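Side-chain contacts in cell division control protein 4 (Saccharomyces cerevisiae, PDB 3V7D), which recognises phosphorylated targets such as the CDK inhibitor SIC1 as the substrate-binding F-box subunit of an SCF ubiquitin ligase, marking them for proteasomal degradation: residues 55-60 with 69-74; 63-68 with 96-101; 77-82 with 88-93; 100-105 with 402-407. The protein carries 1 engineered substitution. All blocks are in the same frame, centred on the assembly; numbering follows the deposited sequence.

Overall arrangement
From the N terminus, the chain first forms the F-box helices, then a helical linker, then the WD40 propeller. Contact 1 closes a short loop between helix 53-62 and the start of helix 71-81. Contact 3 follows it in series, turning helix 71-81 onto the long helix 87-106. Contact 2 begins in the loop 63-68, inside the span of contact 1, and ends on helix 87-106, so the two cross; contact 3 lies wholly within its span. Contact 4 opens on residues 100-105, where contact 2 ends, and spans nearly 300 residues to reach the seventh WD repeat. Together they join F-box, linker and propeller.

Contact 1 of 4, residues 55-60 with 69-74; sequences LWKKLL and KGFNSL
Lys57 lays its aliphatic chain across one face of the Phe71 ring. Its CG stands over the face, 3.9 Å from the ring centroid and 20° off the normal, a CH-pi contact displaced from the centre toward the CE1-CZ rim. The methylenes beyond it follow the ring round: Lys57 CD lies 3.8 Å from Phe71 CE2, and Lys57 CE is equally near Phe71 CD2. What lays the chain over the ring is its shape, for CG is anti to the backbone N (chi1 -178°) and every later torsion is extended, which carries the ammonium group past the aromatic surface. Phe71 also has CG anti to its own N (chi1 -172°), directing the ring from the first turn of its helix toward helix 53-62.

A turn further along each helix, Leu60 CD1 meets Leu74 CD2 at 4.1 Å, one methyl against another, a looser touch that continues the apolar seam. No hydrogen bond spans the two segments; the association is entirely through carbon.

Behind this first shell, Val66 of the connecting loop packs on both Leu60 and Leu74, while Leu91 touches Leu60 and Phe71. The contact therefore joins the last F-box helix, 53-62, to the first turns of helix 71-81, with helix 87-106 packed against both and helix 32-39 touching Leu55, Trp56 and Leu59.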
loop_
_atom_site.group_PDB
_atom_site.type_symbol
_atom_site.label_atom_id
_atom_site.label_comp_id
_atom_site.label_asym_id
_atom_site.label_seq_id
_atom_site.Cartn_x
_atom_site.Cartn_y
_atom_site.Cartn_z
ATOM N N LEU B 55 5.100 -2.916 17.609
ATOM C CA LEU B 55 6.071 -1.863 17.332
ATOM C C LEU B 55 6.411 -1.810 15.846
ATOM O O LEU B 55 6.382 -0.746 15.233
ATOM C CB LEU B 55 7.339 -2.087 18.157
ATOM C CG LEU B 55 8.438 -1.024 18.169
ATOM C CD1 LEU B 55 9.195 -1.113 19.475
ATOM C CD2 LEU B 55 9.397 -1.197 17.003
ATOM N N TRP B 56 6.732 -2.965 15.274
ATOM C CA TRP B 56 7.132 -3.042 13.873
ATOM C C TRP B 56 5.930 -3.001 12.938
ATOM O O TRP B 56 6.033 -2.524 11.809
ATOM C CB TRP B 56 7.995 -4.282 13.633
ATOM C CG TRP B 56 9.247 -4.208 14.428
ATOM C CD1 TRP B 56 9.529 -4.877 15.579
ATOM C CD2 TRP B 56 10.370 -3.363 14.165
ATOM N NE1 TRP B 56 10.775 -4.520 16.038
ATOM C CE2 TRP B 56 11.310 -3.591 15.188
ATOM C CE3 TRP B 56 10.677 -2.448 13.157
ATOM C CZ2 TRP B 56 12.533 -2.930 15.235
ATOM C CZ3 TRP B 56 11.891 -1.794 13.204
ATOM C CH2 TRP B 56 12.807 -2.040 14.234
ATOM N N LYS B 57 4.790 -3.488 13.420
ATOM C CA LYS B 57 3.539 -3.365 12.685
ATOM C C LYS B 57 3.194 -1.893 12.478
ATOM O O LYS B 57 2.880 -1.474 11.362
ATOM C CB LYS B 57 2.398 -4.072 13.420
ATOM C CG LYS B 57 1.069 -4.023 12.673
ATOM C CD LYS B 57 -0.057 -4.681 13.463
ATOM C CE LYS B 57 -1.369 -4.629 12.694
ATOM N NZ LYS B 57 -2.500 -5.240 13.448
ATOM N N LYS B 58 3.268 -1.114 13.555
ATOM C CA LYS B 58 2.993 0.319 13.499
ATOM C C LYS B 58 3.920 1.060 12.534
ATOM O O LYS B 58 3.469 1.908 11.766
ATOM C CB LYS B 58 3.093 0.946 14.894
ATOM C CG LYS B 58 1.924 0.636 15.823
ATOM C CD LYS B 58 2.213 1.133 17.234
ATOM C CE LYS B 58 0.956 1.182 18.094
ATOM N NZ LYS B 58 0.351 -0.162 18.293
ATOM N N LEU B 59 5.213 0.750 12.587
ATOM C CA LEU B 59 6.186 1.392 11.701
ATOM C C LEU B 59 5.905 1.068 10.235
ATOM O O LEU B 59 5.928 1.960 9.382
ATOM C CB LEU B 59 7.618 0.990 12.075
ATOM C CG LEU B 59 8.200 1.667 13.317
ATOM C CD1 LEU B 59 9.536 1.062 13.697
ATOM C CD2 LEU B 59 8.341 3.162 13.079
ATOM N N LEU B 60 5.636 -0.207 9.954
ATOM C CA LEU B 60 5.292 -0.647 8.603
ATOM C C LEU B 60 4.040 0.062 8.087
ATOM O O LEU B 60 3.988 0.495 6.935
ATOM C CB LEU B 60 5.101 -2.166 8.558
ATOM C CG LEU B 60 6.382 -3.005 8.541
ATOM C CD1 LEU B 60 6.097 -4.433 8.988
ATOM C CD2 LEU B 60 7.001 -3.002 7.157
ATOM N N LYS B 69 -5.388 -4.276 6.530
ATOM C CA LYS B 69 -6.050 -5.397 5.872
ATOM C C LYS B 69 -5.053 -6.284 5.134
ATOM O O LYS B 69 -5.320 -7.458 4.882
ATOM C CB LYS B 69 -7.132 -4.906 4.904
ATOM C CG LYS B 69 -8.156 -5.976 4.527
ATOM C CD LYS B 69 -9.119 -5.505 3.443
ATOM C CE LYS B 69 -8.466 -5.520 2.068
ATOM N NZ LYS B 69 -8.045 -6.893 1.667
ATOM N N GLY B 70 -3.904 -5.719 4.785
ATOM C CA GLY B 70 -2.905 -6.452 4.032
ATOM C C GLY B 70 -1.894 -7.143 4.924
ATOM O O GLY B 70 -1.059 -7.912 4.448
ATOM N N PHE B 71 -1.984 -6.876 6.222
ATOM C CA PHE B 71 -0.985 -7.327 7.185
ATOM C C PHE B 71 -0.810 -8.845 7.218
ATOM O O PHE B 71 0.312 -9.340 7.152
ATOM C CB PHE B 71 -1.313 -6.798 8.581
ATOM C CG PHE B 71 -0.233 -7.044 9.593
ATOM C CD1 PHE B 71 1.043 -6.535 9.402
ATOM C CD2 PHE B 71 -0.493 -7.773 10.741
ATOM C CE1 PHE B 71 2.039 -6.756 10.333
ATOM C CE2 PHE B 71 0.499 -7.995 11.679
ATOM C CZ PHE B 71 1.767 -7.486 11.474
ATOM N N ASN B 72 -1.919 -9.573 7.316
ATOM C CA ASN B 72 -1.880 -11.033 7.327
ATOM C C ASN B 72 -1.173 -11.635 6.113
ATOM O O ASN B 72 -0.378 -12.565 6.249
ATOM C CB ASN B 72 -3.291 -11.612 7.455
ATOM C CG ASN B 72 -3.825 -11.531 8.871
ATOM O OD1 ASN B 72 -3.057 -11.499 9.834
ATOM N ND2 ASN B 72 -5.149 -11.498 9.007
ATOM N N SER B 73 -1.463 -11.107 4.931
ATOM C CA SER B 73 -0.811 -11.579 3.715
ATOM C C SER B 73 0.688 -11.268 3.726
ATOM O O SER B 73 1.493 -12.037 3.194
ATOM C CB SER B 73 -1.479 -10.978 2.476
ATOM O OG SER B 73 -0.574 -10.929 1.385
ATOM N N LEU B 74 1.062 -10.145 4.334
ATOM C CA LEU B 74 2.474 -9.791 4.453
ATOM C C LEU B 74 3.185 -10.771 5.374
ATOM O O LEU B 74 4.248 -11.287 5.034
ATOM C CB LEU B 74 2.662 -8.366 4.980
ATOM C CG LEU B 74 4.134 -8.004 5.227
ATOM C CD1 LEU B 74 4.886 -7.875 3.907
ATOM C CD2 LEU B 74 4.288 -6.744 6.070
#

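Contact 2 of 4, residues 63-68 with 96-101; sequences ENFVSP and LENIFI
A Schellman motif ends helix 53-62, with Asn64 in positive phi as its C-prime residue, and the turn delivers Phe65 onto the long helix 87-106 that leads from the F-box region to the WD40 propeller. Asn98 CB sits almost exactly over the centre of the Phe65 ring, 3.4 Å from the centroid and only 7° off the normal, a close CH-pi contact. The opposite face is covered from within the loop by Glu63 CB, offset toward the rim, so the ring is sandwiched between two methylenes. Phe65 CG lies anti to the carbonyl carbon (chi1 -66°), an orientation that brings the far end of the ring to the helix backbone, with CZ 3.3 Å from Asn98 O. Ile99 CD1 closes the edge near the ring plane, 3.7 Å from Phe65 CZ. With an alanine in place of Phe65, the space between the two methylenes is likely to open, and Asn98 CB and the Ile99 methyl would lose their aromatic neighbour.

Leu60 and Leu102 also pack on Phe65. Glu63 bends at chi2 (-69°), bringing its carboxylate obliquely across the CD1 methyl of Ile99. Its backbone O accepts from Asn404 ND2 and its OE1 is held by a salt bridge to Arg420, two bonds linking this loop to the propeller; the same Glu63 OE1 lies 3.6 Å from Ile99 CD1.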
loop_
_atom_site.group_PDB
_atom_site.type_symbol
_atom_site.label_atom_id
_atom_site.label_comp_id
_atom_site.label_asym_id
_atom_site.label_seq_id
_atom_site.Cartn_x
_atom_site.Cartn_y
_atom_site.Cartn_z
ATOM N N GLU B 63 4.646 3.969 7.437
ATOM C CA GLU B 63 5.390 4.290 6.227
ATOM C C GLU B 63 4.659 3.820 4.965
ATOM O O GLU B 63 5.225 3.842 3.868
ATOM C CB GLU B 63 6.791 3.671 6.280
ATOM C CG GLU B 63 7.687 4.241 7.373
ATOM C CD GLU B 63 8.105 5.678 7.107
ATOM O OE1 GLU B 63 8.203 6.060 5.925
ATOM O OE2 GLU B 63 8.340 6.425 8.078
ATOM N N ASN B 64 3.408 3.396 5.132
ATOM C CA ASN B 64 2.606 2.854 4.032
ATOM C C ASN B 64 3.260 1.685 3.308
ATOM O O ASN B 64 3.119 1.551 2.093
ATOM C CB ASN B 64 2.273 3.933 3.003
ATOM C CG ASN B 64 1.712 5.181 3.628
ATOM O OD1 ASN B 64 2.138 6.291 3.307
ATOM N ND2 ASN B 64 0.751 5.012 4.524
ATOM N N PHE B 65 3.984 0.849 4.038
ATOM C CA PHE B 65 4.545 -0.353 3.435
ATOM C C PHE B 65 3.521 -1.480 3.470
ATOM O O PHE B 65 3.650 -2.474 2.761
ATOM C CB PHE B 65 5.836 -0.768 4.140
ATOM C CG PHE B 65 6.965 0.209 3.959
ATOM C CD1 PHE B 65 7.150 0.857 2.750
ATOM C CD2 PHE B 65 7.837 0.484 5.003
ATOM C CE1 PHE B 65 8.186 1.759 2.581
ATOM C CE2 PHE B 65 8.876 1.381 4.839
ATOM C CZ PHE B 65 9.047 2.024 3.626
ATOM N N VAL B 66 2.500 -1.317 4.304
ATOM C CA VAL B 66 1.429 -2.296 4.411
ATOM C C VAL B 66 0.199 -1.619 4.994
ATOM O O VAL B 66 0.309 -0.587 5.655
ATOM C CB VAL B 66 1.840 -3.490 5.306
ATOM C CG1 VAL B 66 1.706 -3.132 6.785
ATOM C CG2 VAL B 66 1.012 -4.721 4.979
ATOM N N SER B 67 -0.973 -2.181 4.730
ATOM C CA SER B 67 -2.209 -1.689 5.325
ATOM C C SER B 67 -2.632 -2.676 6.399
ATOM O O SER B 67 -2.140 -3.802 6.422
ATOM C CB SER B 67 -3.301 -1.578 4.259
ATOM O OG SER B 67 -3.671 -2.860 3.777
ATOM N N PRO B 68 -3.534 -2.258 7.302
ATOM C CA PRO B 68 -4.076 -3.201 8.287
ATOM C C PRO B 68 -4.666 -4.452 7.633
ATOM O O PRO B 68 -4.449 -5.560 8.125
ATOM C CB PRO B 68 -5.180 -2.391 8.967
ATOM C CG PRO B 68 -4.712 -0.979 8.863
ATOM C CD PRO B 68 -3.995 -0.878 7.544
ATOM N N LEU B 96 13.240 -2.643 7.494
ATOM C CA LEU B 96 14.551 -2.097 7.164
ATOM C C LEU B 96 14.809 -2.150 5.665
ATOM O O LEU B 96 15.326 -1.196 5.086
ATOM C CB LEU B 96 15.655 -2.830 7.929
ATOM C CG LEU B 96 15.695 -2.539 9.434
ATOM C CD1 LEU B 96 16.744 -3.393 10.129
ATOM C CD2 LEU B 96 15.956 -1.058 9.683
ATOM N N GLU B 97 14.440 -3.261 5.042
ATOM C CA GLU B 97 14.581 -3.398 3.597
ATOM C C GLU B 97 13.705 -2.377 2.868
ATOM O O GLU B 97 14.162 -1.696 1.948
ATOM C CB GLU B 97 14.244 -4.824 3.142
ATOM C CG GLU B 97 14.250 -4.990 1.629
ATOM C CD GLU B 97 14.201 -6.443 1.182
ATOM O OE1 GLU B 97 13.627 -7.282 1.907
ATOM O OE2 GLU B 97 14.745 -6.745 0.099
ATOM N N ASN B 98 12.453 -2.258 3.295
ATOM C CA ASN B 98 11.532 -1.314 2.670
ATOM C C ASN B 98 11.928 0.147 2.851
ATOM O O ASN B 98 11.740 0.960 1.951
ATOM C CB ASN B 98 10.098 -1.538 3.159
ATOM C CG ASN B 98 9.442 -2.731 2.499
ATOM O OD1 ASN B 98 9.026 -3.680 3.166
ATOM N ND2 ASN B 98 9.353 -2.695 1.174
ATOM N N ILE B 99 12.470 0.489 4.012
ATOM C CA ILE B 99 12.812 1.881 4.270
ATOM C C ILE B 99 14.083 2.250 3.496
ATOM O O ILE B 99 14.251 3.392 3.063
ATOM C CB ILE B 99 12.933 2.186 5.793
ATOM C CG1 ILE B 99 12.665 3.668 6.069
ATOM C CG2 ILE B 99 14.292 1.755 6.349
ATOM C CD1 ILE B 99 11.237 4.088 5.805
ATOM N N PHE B 100 14.957 1.267 3.299
ATOM C CA PHE B 100 16.179 1.453 2.523
ATOM C C PHE B 100 15.822 1.710 1.062
ATOM O O PHE B 100 16.319 2.649 0.441
ATOM C CB PHE B 100 17.077 0.215 2.650
ATOM C CG PHE B 100 18.208 0.166 1.650
ATOM C CD1 PHE B 100 19.347 0.947 1.824
ATOM C CD2 PHE B 100 18.141 -0.677 0.548
ATOM C CE1 PHE B 100 20.392 0.901 0.907
ATOM C CE2 PHE B 100 19.181 -0.730 -0.373
ATOM C CZ PHE B 100 20.311 0.062 -0.191
ATOM N N ILE B 101 14.949 0.867 0.524
ATOM C CA ILE B 101 14.490 1.004 -0.850
ATOM C C ILE B 101 13.764 2.332 -1.076
ATOM O O ILE B 101 14.027 3.031 -2.058
ATOM C CB ILE B 101 13.586 -0.184 -1.241
ATOM C CG1 ILE B 101 14.426 -1.461 -1.317
ATOM C CG2 ILE B 101 12.859 0.082 -2.562
ATOM C CD1 ILE B 101 13.623 -2.717 -1.552
#

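Contact 3 of 4, residues 77-82 with 88-93; sequences KLSQKY and QDRLRL
Leu78 and Arg90 meet where two consecutive linker helices, joined by a short loop, pack nearly at right angles: the axes of 77-81 and 88-93 run at 97°, 10.0 Å apart at closest approach. The tight side is the arginine. Its chain, extended from CG to NE, passes beside Leu78 and lays the guanidinium flat on the backbone of Ser79, whose CA stands 3.4 Å above its centre. The same group grips the carbonyl of Tyr82 side-on, where helix 71-81 has just ended. Arg90 NE gives the straighter bond, 2.9 Å to Tyr82 O with an N-H...O angle of 158°; Arg90 NH2 adds a longer one, 3.2 Å to that oxygen, and also makes a weak bond to Pro83 O. Both donors reach Tyr82 O from one face of the carbonyl plane. A leucine in place of Arg90 has no N-H to offer, and Tyr82 O would probably lose what anchors it to helix 87-106, while Ser79 would lose its flat cover.

The interior side is apolar: Leu78 CD1 lies 3.8 Å from Leu91 CD2, the two side chains at about a right angle, and Leu91 continues to Thr53 and Trp56 of helix 53-62. The solvent side is at Gln80 and Lys81. Leu93 rests on Leu85 and on the backbone of another protein chain; its touch between the two segments is longer and looser, Tyr82 CE1 to Leu93 CD1 at 4.3 Å.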
loop_
_atom_site.group_PDB
_atom_site.type_symbol
_atom_site.label_atom_id
_atom_site.label_comp_id
_atom_site.label_asym_id
_atom_site.label_seq_id
_atom_site.Cartn_x
_atom_site.Cartn_y
_atom_site.Cartn_z
ATOM N N LYS B 77 3.743 -14.198 3.747
ATOM C CA LYS B 77 4.816 -14.035 2.774
ATOM C C LYS B 77 6.187 -13.969 3.463
ATOM O O LYS B 77 7.166 -14.555 2.988
ATOM C CB LYS B 77 4.565 -12.775 1.946
ATOM C CG LYS B 77 5.556 -12.544 0.823
ATOM C CD LYS B 77 5.146 -11.344 -0.030
ATOM C CE LYS B 77 6.168 -10.204 0.033
ATOM N NZ LYS B 77 5.729 -9.002 -0.746
ATOM N N LEU B 78 6.244 -13.265 4.593
ATOM C CA LEU B 78 7.473 -13.164 5.383
ATOM C C LEU B 78 7.879 -14.502 6.012
ATOM O O LEU B 78 9.066 -14.819 6.119
ATOM C CB LEU B 78 7.336 -12.079 6.458
ATOM C CG LEU B 78 7.387 -10.639 5.943
ATOM C CD1 LEU B 78 7.259 -9.635 7.082
ATOM C CD2 LEU B 78 8.674 -10.404 5.160
ATOM N N SER B 79 6.886 -15.285 6.419
ATOM C CA SER B 79 7.143 -16.597 6.992
ATOM C C SER B 79 7.719 -17.543 5.944
ATOM O O SER B 79 8.606 -18.347 6.237
ATOM C CB SER B 79 5.863 -17.189 7.576
ATOM O OG SER B 79 6.111 -18.474 8.111
ATOM N N GLN B 80 7.202 -17.439 4.725
ATOM C CA GLN B 80 7.689 -18.234 3.606
ATOM C C GLN B 80 9.131 -17.859 3.276
ATOM O O GLN B 80 9.954 -18.721 2.978
ATOM C CB GLN B 80 6.796 -18.028 2.374
ATOM C CG GLN B 80 5.351 -18.498 2.555
ATOM C CD GLN B 80 4.457 -18.155 1.369
ATOM O OE1 GLN B 80 4.804 -17.320 0.531
ATOM N NE2 GLN B 80 3.299 -18.802 1.295
ATOM N N LYS B 81 9.429 -16.567 3.340
ATOM C CA LYS B 81 10.761 -16.068 3.018
ATOM C C LYS B 81 11.752 -16.328 4.153
ATOM O O LYS B 81 12.883 -16.751 3.908
ATOM C CB LYS B 81 10.706 -14.573 2.691
ATOM C CG LYS B 81 12.015 -13.993 2.184
ATOM C CD LYS B 81 11.870 -12.513 1.859
ATOM C CE LYS B 81 13.194 -11.908 1.414
ATOM N NZ LYS B 81 13.090 -10.440 1.179
ATOM N N TYR B 82 11.322 -16.086 5.390
ATOM C CA TYR B 82 12.179 -16.292 6.560
ATOM C C TYR B 82 11.597 -17.307 7.544
ATOM O O TYR B 82 11.121 -16.929 8.617
ATOM C CB TYR B 82 12.391 -14.972 7.301
ATOM C CG TYR B 82 12.935 -13.844 6.459
ATOM C CD1 TYR B 82 14.287 -13.769 6.146
ATOM C CD2 TYR B 82 12.100 -12.836 5.998
ATOM C CE1 TYR B 82 14.785 -12.730 5.385
ATOM C CE2 TYR B 82 12.589 -11.793 5.238
ATOM C CZ TYR B 82 13.930 -11.744 4.935
ATOM O OH TYR B 82 14.415 -10.703 4.178
ATOM N N GLN B 88 8.469 -10.998 14.974
ATOM C CA GLN B 88 9.028 -9.682 15.268
ATOM C C GLN B 88 10.234 -9.375 14.382
ATOM O O GLN B 88 10.323 -8.299 13.792
ATOM C CB GLN B 88 9.430 -9.574 16.743
ATOM C CG GLN B 88 8.273 -9.679 17.734
ATOM C CD GLN B 88 7.981 -11.117 18.163
ATOM O OE1 GLN B 88 8.307 -12.068 17.456
ATOM N NE2 GLN B 88 7.370 -11.273 19.333
ATOM N N ASP B 89 11.155 -10.326 14.289
ATOM C CA ASP B 89 12.358 -10.146 13.490
ATOM C C ASP B 89 12.024 -10.089 11.996
ATOM O O ASP B 89 12.655 -9.345 11.245
ATOM C CB ASP B 89 13.380 -11.254 13.781
ATOM C CG ASP B 89 13.950 -11.173 15.197
ATOM O OD1 ASP B 89 13.932 -10.078 15.802
ATOM O OD2 ASP B 89 14.422 -12.210 15.705
ATOM N N ARG B 90 11.033 -10.874 11.577
ATOM C CA ARG B 90 10.558 -10.847 10.201
ATOM C C ARG B 90 10.096 -9.440 9.846
ATOM O O ARG B 90 10.480 -8.893 8.811
ATOM C CB ARG B 90 9.392 -11.821 10.004
ATOM C CG ARG B 90 9.782 -13.282 9.892
ATOM C CD ARG B 90 8.545 -14.177 9.904
ATOM N NE ARG B 90 8.892 -15.598 9.889
ATOM C CZ ARG B 90 8.088 -16.566 10.319
ATOM N NH1 ARG B 90 6.890 -16.268 10.807
ATOM N NH2 ARG B 90 8.482 -17.833 10.269
ATOM N N LEU B 91 9.274 -8.862 10.719
ATOM C CA LEU B 91 8.713 -7.538 10.490
ATOM C C LEU B 91 9.787 -6.449 10.526
ATOM O O LEU B 91 9.721 -5.480 9.770
ATOM C CB LEU B 91 7.612 -7.237 11.510
ATOM C CG LEU B 91 6.319 -8.051 11.395
ATOM C CD1 LEU B 91 5.357 -7.646 12.491
ATOM C CD2 LEU B 91 5.661 -7.878 10.027
ATOM N N ARG B 92 10.769 -6.608 11.408
ATOM C CA ARG B 92 11.875 -5.661 11.480
ATOM C C ARG B 92 12.712 -5.710 10.202
ATOM O O ARG B 92 13.033 -4.672 9.624
ATOM C CB ARG B 92 12.753 -5.915 12.716
ATOM C CG ARG B 92 14.092 -5.161 12.689
ATOM C CD ARG B 92 14.793 -5.164 14.050
ATOM N NE ARG B 92 14.937 -6.510 14.595
ATOM C CZ ARG B 92 15.992 -7.289 14.382
ATOM N NH1 ARG B 92 16.997 -6.849 13.636
ATOM N NH2 ARG B 92 16.039 -8.505 14.910
ATOM N N LEU B 93 13.052 -6.915 9.754
ATOM C CA LEU B 93 13.835 -7.066 8.528
ATOM C C LEU B 93 13.083 -6.532 7.307
ATOM O O LEU B 93 13.671 -5.900 6.429
ATOM C CB LEU B 93 14.244 -8.525 8.306
ATOM C CG LEU B 93 15.249 -9.134 9.298
ATOM C CD1 LEU B 93 16.002 -10.288 8.646
ATOM C CD2 LEU B 93 16.227 -8.101 9.861
#

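Contact 4 of 4, residues 100-105 with 402-407; sequences FILKNW and SDNILV
Trp105 presents the six-membered end of its indole to strand residues 405-407. Ile405 CG2 comes in obliquely, 3.6 Å from Trp105 CZ3, while Val407 CG2 lies near the ring plane at the edge, 3.8 Å from the same carbon. Ile405 CG2 stands anti to the backbone N and CG1 beside it (chi1 -70°), which turns both branches onto the indole, CD1 3.8 Å from Trp105 CE3. Leu406 between them faces away. Trp105 NE1 is bonded to Gly443 O, fixing the ring's rotation, and Phe463 stacks on it.

A turn earlier, Leu102 crosses Asn404 at about a right angle, CD1 resting 3.8 Å from Asn404 CB. Asn404 OD1 accepts from Arg420 NE, its ND2 serving the loop after helix 53-62. Ser402 OG accepts from Asn404 N, an ST turn, and from Ile405 N, an ST motif.

The end of helix 87-106 is buried against strand 405-410 of the seventh WD repeat, Trp105 touching Ile416 of strand 413-418 and, in the adjoining sheet, Phe441 of strand 435-442.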
loop_
_atom_site.group_PDB
_atom_site.type_symbol
_atom_site.label_atom_id
_atom_site.label_comp_id
_atom_site.label_asym_id
_atom_site.label_seq_id
_atom_site.Cartn_x
_atom_site.Cartn_y
_atom_site.Cartn_z
ATOM N N PHE B 100 14.957 1.267 3.299
ATOM C CA PHE B 100 16.179 1.453 2.523
ATOM C C PHE B 100 15.822 1.710 1.062
ATOM O O PHE B 100 16.319 2.649 0.441
ATOM C CB PHE B 100 17.077 0.215 2.650
ATOM C CG PHE B 100 18.208 0.166 1.650
ATOM C CD1 PHE B 100 19.347 0.947 1.824
ATOM C CD2 PHE B 100 18.141 -0.677 0.548
ATOM C CE1 PHE B 100 20.392 0.901 0.907
ATOM C CE2 PHE B 100 19.181 -0.730 -0.373
ATOM C CZ PHE B 100 20.311 0.062 -0.191
ATOM N N ILE B 101 14.949 0.867 0.524
ATOM C CA ILE B 101 14.490 1.004 -0.850
ATOM C C ILE B 101 13.764 2.332 -1.076
ATOM O O ILE B 101 14.027 3.031 -2.058
ATOM C CB ILE B 101 13.586 -0.184 -1.241
ATOM C CG1 ILE B 101 14.426 -1.461 -1.317
ATOM C CG2 ILE B 101 12.859 0.082 -2.562
ATOM C CD1 ILE B 101 13.623 -2.717 -1.552
ATOM N N LEU B 102 12.870 2.687 -0.155
ATOM C CA LEU B 102 12.096 3.919 -0.283
ATOM C C LEU B 102 13.000 5.145 -0.294
ATOM O O LEU B 102 12.790 6.073 -1.076
ATOM C CB LEU B 102 11.055 4.040 0.833
ATOM C CG LEU B 102 10.154 5.281 0.750
ATOM C CD1 LEU B 102 9.368 5.290 -0.561
ATOM C CD2 LEU B 102 9.207 5.373 1.941
ATOM N N LYS B 103 14.007 5.143 0.572
ATOM C CA LYS B 103 14.952 6.256 0.638
ATOM C C LYS B 103 15.675 6.452 -0.688
ATOM O O LYS B 103 15.928 7.584 -1.097
ATOM C CB LYS B 103 15.953 6.067 1.777
ATOM C CG LYS B 103 15.488 6.666 3.099
ATOM C CD LYS B 103 16.457 6.356 4.229
ATOM C CE LYS B 103 16.279 7.330 5.388
ATOM N NZ LYS B 103 14.857 7.454 5.810
ATOM N N ASN B 104 15.999 5.350 -1.361
ATOM C CA ASN B 104 16.605 5.429 -2.686
ATOM C C ASN B 104 15.660 6.065 -3.709
ATOM O O ASN B 104 16.054 6.975 -4.427
ATOM C CB ASN B 104 17.071 4.050 -3.159
ATOM C CG ASN B 104 18.212 3.506 -2.325
ATOM O OD1 ASN B 104 18.943 4.262 -1.679
ATOM N ND2 ASN B 104 18.380 2.192 -2.339
ATOM N N TRP B 105 14.414 5.591 -3.752
ATOM C CA TRP B 105 13.380 6.182 -4.597
ATOM C C TRP B 105 13.230 7.687 -4.355
ATOM O O TRP B 105 12.991 8.451 -5.288
ATOM C CB TRP B 105 12.021 5.519 -4.330
ATOM C CG TRP B 105 11.751 4.250 -5.080
ATOM C CD1 TRP B 105 12.052 2.979 -4.682
ATOM C CD2 TRP B 105 11.089 4.127 -6.348
ATOM N NE1 TRP B 105 11.627 2.073 -5.628
ATOM C CE2 TRP B 105 11.035 2.753 -6.661
ATOM C CE3 TRP B 105 10.545 5.047 -7.254
ATOM C CZ2 TRP B 105 10.459 2.277 -7.840
ATOM C CZ3 TRP B 105 9.974 4.572 -8.424
ATOM C CH2 TRP B 105 9.934 3.199 -8.704
ATOM N N SER B 402 1.750 3.954 -5.881
ATOM C CA SER B 402 1.583 3.386 -4.555
ATOM C C SER B 402 1.272 4.551 -3.626
ATOM O O SER B 402 1.125 5.683 -4.083
ATOM C CB SER B 402 2.864 2.694 -4.101
ATOM O OG SER B 402 3.889 3.649 -3.867
ATOM N N ASP B 403 1.181 4.287 -2.328
ATOM C CA ASP B 403 0.939 5.353 -1.365
ATOM C C ASP B 403 2.118 6.318 -1.301
ATOM O O ASP B 403 1.959 7.473 -0.928
ATOM C CB ASP B 403 0.662 4.788 0.029
ATOM C CG ASP B 403 -0.677 4.077 0.122
ATOM O OD1 ASP B 403 -1.556 4.312 -0.740
ATOM O OD2 ASP B 403 -0.848 3.284 1.070
ATOM N N ASN B 404 3.296 5.838 -1.683
ATOM C CA ASN B 404 4.521 6.613 -1.553
ATOM C C ASN B 404 5.032 7.233 -2.853
ATOM O O ASN B 404 5.652 8.293 -2.837
ATOM C CB ASN B 404 5.614 5.741 -0.938
ATOM C CG ASN B 404 5.344 5.412 0.517
ATOM O OD1 ASN B 404 4.872 6.254 1.276
ATOM N ND2 ASN B 404 5.639 4.181 0.912
ATOM N N ILE B 405 4.759 6.575 -3.976
ATOM C CA ILE B 405 5.380 6.931 -5.245
ATOM C C ILE B 405 4.379 6.970 -6.396
ATOM O O ILE B 405 3.522 6.098 -6.510
ATOM C CB ILE B 405 6.501 5.922 -5.604
ATOM C CG1 ILE B 405 7.701 6.089 -4.669
ATOM C CG2 ILE B 405 6.956 6.094 -7.047
ATOM C CD1 ILE B 405 8.539 7.313 -4.979
ATOM N N LEU B 406 4.495 7.993 -7.239
ATOM C CA LEU B 406 3.816 8.026 -8.529
ATOM C C LEU B 406 4.859 8.036 -9.650
ATOM O O LEU B 406 5.800 8.830 -9.624
ATOM C CB LEU B 406 2.925 9.265 -8.644
ATOM C CG LEU B 406 2.368 9.618 -10.030
ATOM C CD1 LEU B 406 1.342 8.595 -10.486
ATOM C CD2 LEU B 406 1.773 11.039 -10.072
ATOM N N VAL B 407 4.697 7.142 -10.619
ATOM C CA VAL B 407 5.514 7.168 -11.823
ATOM C C VAL B 407 4.578 7.329 -13.014
ATOM O O VAL B 407 3.636 6.561 -13.160
ATOM C CB VAL B 407 6.339 5.874 -11.996
ATOM C CG1 VAL B 407 7.138 5.929 -13.291
ATOM C CG2 VAL B 407 7.266 5.663 -10.814
#